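Local coordinates for protein glucoamylase (Thermoanaerobacterium thermosaccharolyticum, PDB 1LF9) that hydrolyses terminal alpha-1,4-linked glucose units from the non-reducing ends of starch-like chains, releasing beta-D-glucose, as a family 15 glycoside hydrolase, at residues A[434-439]-A[533-538]. Residues are numbered along the deposited sequence; the frame is centred on the assembly and turned at random.
With AC1 (4,6-dideoxy-4-{[(1S,4R,5S,6S)-4,5,6-trihydroxy-3-(hydroxymethyl)cyclohex-2-en-1-yl]amino}-alpha-D-glucopyranose), chain C; GLC (alpha-D-glucopyranose), chain B.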
ATOM      1  N   GLN A 434       5.644 -20.973   6.989  1.00 28.46           N
ATOM      2  CA  GLN A 434       6.392 -19.746   7.191  1.00 30.14           C
ATOM      3  C   GLN A 434       5.633 -18.870   8.179  1.00 29.37           C
ATOM      4  O   GLN A 434       4.406 -18.976   8.308  1.00 27.80           O
ATOM      5  CB  GLN A 434       6.628 -19.021   5.857  1.00 33.18           C
ATOM      6  CG  GLN A 434       5.399 -18.725   5.036  1.00 35.72           C
ATOM      7  CD  GLN A 434       5.747 -18.367   3.593  1.00 36.17           C
ATOM      8  OE1 GLN A 434       4.968 -17.723   2.895  1.00 35.15           O
ATOM      9  NE2 GLN A 434       6.918 -18.798   3.141  1.00 34.16           N
ATOM     10  N   GLU A 435       6.371 -18.040   8.911  1.00 27.61           N
ATOM     11  CA  GLU A 435       5.758 -17.147   9.886  1.00 24.99           C
ATOM     12  C   GLU A 435       5.270 -15.884   9.174  1.00 24.06           C
ATOM     13  O   GLU A 435       5.296 -15.825   7.938  1.00 22.05           O
ATOM     14  CB  GLU A 435       6.738 -16.830  11.025  1.00 23.55           C
ATOM     15  CG  GLU A 435       8.201 -16.779  10.612  1.00 22.35           C
ATOM     16  CD  GLU A 435       8.438 -15.798   9.488  1.00 23.67           C
ATOM     17  OE1 GLU A 435       8.530 -16.228   8.319  1.00 25.94           O
ATOM     18  OE2 GLU A 435       8.522 -14.586   9.776  1.00 22.66           O
ATOM     19  N   ARG A 436       4.833 -14.873   9.924  1.00 21.23           N
ATOM     20  CA  ARG A 436       4.272 -13.704   9.267  1.00 21.64           C
ATOM     21  C   ARG A 436       5.165 -12.891   8.343  1.00 22.47           C
ATOM     22  O   ARG A 436       4.656 -12.141   7.511  1.00 21.80           O
ATOM     23  CB  ARG A 436       3.569 -12.783  10.283  1.00 22.37           C
ATOM     24  CG  ARG A 436       4.453 -12.094  11.295  1.00 24.98           C
ATOM     25  CD  ARG A 436       3.592 -11.204  12.170  1.00 23.53           C
ATOM     26  NE  ARG A 436       4.386 -10.329  13.023  1.00 21.04           N
ATOM     27  CZ  ARG A 436       3.880  -9.328  13.731  1.00 21.72           C
ATOM     28  NH1 ARG A 436       4.675  -8.574  14.481  1.00 24.00           N
ATOM     29  NH2 ARG A 436       2.580  -9.078  13.685  1.00 24.71           N
ATOM     30  N   TRP A 437       6.481 -13.034   8.465  1.00 22.28           N
ATOM     31  CA  TRP A 437       7.384 -12.296   7.584  1.00 22.33           C
ATOM     32  C   TRP A 437       7.564 -13.064   6.261  1.00 23.62           C
ATOM     33  O   TRP A 437       8.296 -12.636   5.377  1.00 23.47           O
ATOM     34  CB  TRP A 437       8.731 -12.063   8.264  1.00 20.41           C
ATOM     35  CG  TRP A 437       8.661 -11.248   9.536  1.00 21.71           C
ATOM     36  CD1 TRP A 437       9.511 -11.334  10.597  1.00 22.18           C
ATOM     37  CD2 TRP A 437       7.726 -10.198   9.860  1.00 22.28           C
ATOM     38  NE1 TRP A 437       9.173 -10.414  11.552  1.00 22.73           N
ATOM     39  CE2 TRP A 437       8.083  -9.702  11.129  1.00 22.77           C
ATOM     40  CE3 TRP A 437       6.625  -9.631   9.198  1.00 23.44           C
ATOM     41  CZ2 TRP A 437       7.382  -8.662  11.757  1.00 22.79           C
ATOM     42  CZ3 TRP A 437       5.926  -8.596   9.823  1.00 23.69           C
ATOM     43  CH2 TRP A 437       6.312  -8.123  11.091  1.00 22.89           C
ATOM     44  N   GLU A 438       6.888 -14.208   6.152  1.00 25.44           N
ATOM     45  CA  GLU A 438       6.885 -15.028   4.933  1.00 24.93           C
ATOM     46  C   GLU A 438       8.233 -15.595   4.512  1.00 25.01           C
ATOM     47  O   GLU A 438       8.488 -15.755   3.320  1.00 25.83           O
ATOM     48  CB  GLU A 438       6.322 -14.193   3.778  1.00 22.44           C
ATOM     49  CG  GLU A 438       5.143 -13.328   4.180  1.00 22.42           C
ATOM     50  CD  GLU A 438       4.411 -12.742   2.991  1.00 24.35           C
ATOM     51  OE1 GLU A 438       4.801 -11.653   2.512  1.00 25.39           O
ATOM     52  OE2 GLU A 438       3.452 -13.385   2.521  1.00 24.59           O
ATOM     53  N   GLU A 439       9.088 -15.944   5.464  1.00 26.06           N
ATOM     54  CA  GLU A 439      10.401 -16.434   5.077  1.00 24.44           C
ATOM     55  C   GLU A 439      10.872 -17.763   5.641  1.00 24.45           C
ATOM     56  O   GLU A 439      11.685 -18.427   5.013  1.00 25.92           O
ATOM     57  CB  GLU A 439      11.434 -15.363   5.414  1.00 25.69           C
ATOM     58  CG  GLU A 439      10.952 -13.962   5.097  1.00 23.05           C
ATOM     59  CD  GLU A 439      11.834 -12.891   5.684  1.00 23.99           C
ATOM     60  OE1 GLU A 439      12.223 -13.009   6.871  1.00 22.71           O
ATOM     61  OE2 GLU A 439      12.115 -11.913   4.963  1.00 26.34           O
ATOM     62  N   ASP A 533      12.538 -11.622  17.686  1.00 24.21           N
ATOM     63  CA  ASP A 533      11.580 -10.941  16.814  1.00 22.49           C
ATOM     64  C   ASP A 533      10.483 -10.328  17.689  1.00 23.18           C
ATOM     65  O   ASP A 533       9.896 -11.012  18.526  1.00 23.67           O
ATOM     66  CB  ASP A 533      11.000 -12.008  15.871  1.00 22.52           C
ATOM     67  CG  ASP A 533      10.116 -11.435  14.780  1.00 23.10           C
ATOM     68  OD1 ASP A 533       9.293 -10.548  15.070  1.00 23.33           O
ATOM     69  OD2 ASP A 533      10.234 -11.898  13.622  1.00 22.91           O
ATOM     70  N   PRO A 534      10.189  -9.030  17.518  1.00 24.73           N
ATOM     71  CA  PRO A 534       9.137  -8.431  18.353  1.00 25.02           C
ATOM     72  C   PRO A 534       7.748  -9.038  18.117  1.00 23.88           C
ATOM     73  O   PRO A 534       6.799  -8.776  18.860  1.00 23.19           O
ATOM     74  CB  PRO A 534       9.210  -6.943  18.001  1.00 25.02           C
ATOM     75  CG  PRO A 534       9.779  -6.940  16.619  1.00 27.60           C
ATOM     76  CD  PRO A 534      10.830  -8.015  16.668  1.00 26.88           C
ATOM     77  N   SER A 535       7.644  -9.878  17.098  1.00 20.83           N
ATOM     78  CA  SER A 535       6.378 -10.514  16.790  1.00 23.08           C
ATOM     79  C   SER A 535       5.886 -11.374  17.955  1.00 22.73           C
ATOM     80  O   SER A 535       4.726 -11.780  17.978  1.00 21.18           O
ATOM     81  CB  SER A 535       6.512 -11.380  15.530  1.00 22.18           C
ATOM     82  OG  SER A 535       6.805 -10.586  14.386  1.00 24.30           O
ATOM     83  N   PHE A 536       6.756 -11.654  18.922  1.00 22.11           N
ATOM     84  CA  PHE A 536       6.335 -12.473  20.044  1.00 22.11           C
ATOM     85  C   PHE A 536       5.255 -11.737  20.812  1.00 25.25           C
ATOM     86  O   PHE A 536       4.446 -12.359  21.503  1.00 26.31           O
ATOM     87  CB  PHE A 536       7.506 -12.790  20.979  1.00 23.49           C
ATOM     88  CG  PHE A 536       7.897 -11.647  21.874  1.00 26.16           C
ATOM     89  CD1 PHE A 536       8.636 -10.576  21.381  1.00 25.40           C
ATOM     90  CD2 PHE A 536       7.509 -11.636  23.210  1.00 25.25           C
ATOM     91  CE1 PHE A 536       8.985  -9.505  22.210  1.00 25.16           C
ATOM     92  CE2 PHE A 536       7.851 -10.570  24.050  1.00 26.77           C
ATOM     93  CZ  PHE A 536       8.590  -9.503  23.550  1.00 23.47           C
ATOM     94  N   LEU A 537       5.237 -10.410  20.687  1.00 24.13           N
ATOM     95  CA  LEU A 537       4.235  -9.616  21.387  1.00 25.12           C
ATOM     96  C   LEU A 537       2.821  -9.949  20.939  1.00 25.18           C
ATOM     97  O   LEU A 537       1.853  -9.514  21.560  1.00 25.84           O
ATOM     98  CB  LEU A 537       4.505  -8.117  21.204  1.00 23.75           C
ATOM     99  CG  LEU A 537       5.729  -7.642  21.991  1.00 22.42           C
ATOM    100  CD1 LEU A 537       5.974  -6.162  21.754  1.00 23.40           C
ATOM    101  CD2 LEU A 537       5.501  -7.926  23.474  1.00 20.55           C
ATOM    102  N   GLU A 538       2.710 -10.715  19.858  1.00 24.43           N
ATOM    103  CA  GLU A 538       1.410 -11.130  19.331  1.00 26.37           C
ATOM    104  C   GLU A 538       0.739 -12.035  20.357  1.00 26.79           C
ATOM    105  O   GLU A 538      -0.486 -12.159  20.386  1.00 25.50           O
ATOM    106  CB  GLU A 538       1.582 -11.903  18.019  1.00 25.93           C
ATOM    107  CG  GLU A 538       1.826 -11.026  16.792  1.00 29.10           C
ATOM    108  CD  GLU A 538       0.585 -10.288  16.339  1.00 29.19           C
ATOM    109  OE1 GLU A 538       0.253  -9.239  16.934  1.00 28.69           O
ATOM    110  OE2 GLU A 538      -0.064 -10.770  15.389  1.00 30.34           O
TER
HETATM  111  C1  AC1 C   3       9.664 -10.665   0.656  1.00 27.45           C
HETATM  112  O2  AC1 C   3      11.000 -11.283   2.571  1.00 25.43           O
HETATM  113  C2  AC1 C   3       9.944 -10.414   2.155  1.00 27.94           C
HETATM  114  C4A AC1 C   3       2.987  -8.749   4.928  1.00 26.07           C
HETATM  115  C3  AC1 C   3       8.651 -10.625   3.000  1.00 26.44           C
HETATM  116  O3  AC1 C   3       8.967 -10.383   4.378  1.00 24.76           O
HETATM  117  C4  AC1 C   3       7.571  -9.639   2.493  1.00 25.32           C
HETATM  118  N4A AC1 C   3       6.315  -9.782   3.296  1.00 25.67           N
HETATM  119  C5  AC1 C   3       7.287  -9.970   0.950  1.00 26.20           C
HETATM  120  O5  AC1 C   3       8.560  -9.827   0.173  1.00 27.38           O
HETATM  121  C6  AC1 C   3       6.259  -9.062   0.307  1.00 24.52           C
HETATM  122  C1B AC1 C   3       5.905  -8.486   3.936  1.00 25.54           C
HETATM  123  C2B AC1 C   3       5.562  -8.667   5.449  1.00 25.03           C
HETATM  124  O2B AC1 C   3       6.670  -9.283   6.067  1.00 24.59           O
HETATM  125  C3B AC1 C   3       4.238  -9.455   5.641  1.00 25.51           C
HETATM  126  O3B AC1 C   3       3.947  -9.597   7.010  1.00 24.67           O
HETATM  127  O4  AC1 C   3       2.042  -9.774   4.691  1.00 29.82           O
HETATM  128  C5B AC1 C   3       3.377  -7.964   3.628  1.00 27.87           C
HETATM  129  C7B AC1 C   3       4.707  -7.865   3.184  1.00 25.35           C
HETATM  130  C6B AC1 C   3       2.272  -7.280   2.828  1.00 27.49           C
HETATM  131  O6B AC1 C   3       2.052  -5.959   3.351  1.00 29.82           O
HETATM  132  C1  GLC B   2       9.716 -14.641  -2.950  1.00 42.31           C
HETATM  133  C2  GLC B   2      10.058 -13.139  -3.234  1.00 39.95           C
HETATM  134  C3  GLC B   2      10.377 -12.470  -1.856  1.00 36.95           C
HETATM  135  C4  GLC B   2       9.084 -12.560  -0.947  1.00 34.43           C
HETATM  136  C5  GLC B   2       8.770 -14.027  -0.739  1.00 35.15           C
HETATM  137  C6  GLC B   2       7.479 -14.174   0.092  1.00 33.86           C
HETATM  138  O2  GLC B   2      11.175 -13.078  -4.103  1.00 42.00           O
HETATM  139  O3  GLC B   2      10.699 -11.130  -2.104  1.00 33.81           O
HETATM  140  O4  GLC B   2       9.268 -12.003   0.404  1.00 30.31           O
HETATM  141  O5  GLC B   2       8.572 -14.690  -2.052  1.00 40.16           O
HETATM  142  O6  GLC B   2       7.436 -15.437   0.697  1.00 31.23           O
HETATM  143  O   HOH W   1       9.013 -14.133  12.469  1.00 19.40           O
HETATM  144  O   HOH W   2      -0.233 -10.370  12.581  1.00 17.31           O
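The NE edge of the Arg-436 guanidinium is turned to Ser-535, NE and NH1 both donating to OG, at 2.8 Å and 2.9 Å. That oxygen lies a little out of the guanidinium plane and both bonds are bent, as expected when two donors converge on one atom. Ser-535 OG in turn donates to Asp-533 OD1 at 2.6 Å, so the hydroxyl gives its hydrogen to the aspartate and takes two N-H groups from the arginine. Glu-538, its chain folded back at chi2 (-73°), lays CG over the rim of one guanidinium face; its OE2 stands 3.6 Å from Arg-436 NH2 but well out of plane, a salt bridge of charge alone, supplemented by a water between the two groups. An alanine in place of Arg-436 would probably leave the carboxylate of Glu-538 without this opposing charge and the Ser-535 hydroxyl without its two donors.

Beside this, Trp-437 NE1 makes a weak bond to Asp-533 OD2, 2.8 Å but bent to 122°, at the indole edge. Ring and carboxylate planes are 14° apart. Asp-533 OD1 also accepts the backbone N of Ser-535, closing an Asx turn; with the hydroxyl's own bond to OD1, this holds OG where the arginine finds it. A second water donates to both Asp-533 OD2 and Glu-435 OE2, linking the contact to the probable catalytic base.

The type I turn from Glu-435 to Glu-438 presents carbonyls to the inhibitor: AC1 O3B donates to Arg-436 O and AC1 O3 to Trp-437 O. Glu-438, the likely proton donor, has OE1 2.5 Å from AC1 N4A.

Outside, NH1 of Arg-436 pairs with Glu-605 of helix 600-612, while Ala-446 of helix 445-464 touches Ser-535 and Glu-538. In the (alpha/alpha)6 barrel of the family 15 catalytic domain, the contact thus joins the loop that carries both probable catalytic glutamates, between helices 414-428 and 445-464, to the 3-10 turn leading from strand 524-527 into helix 538-541.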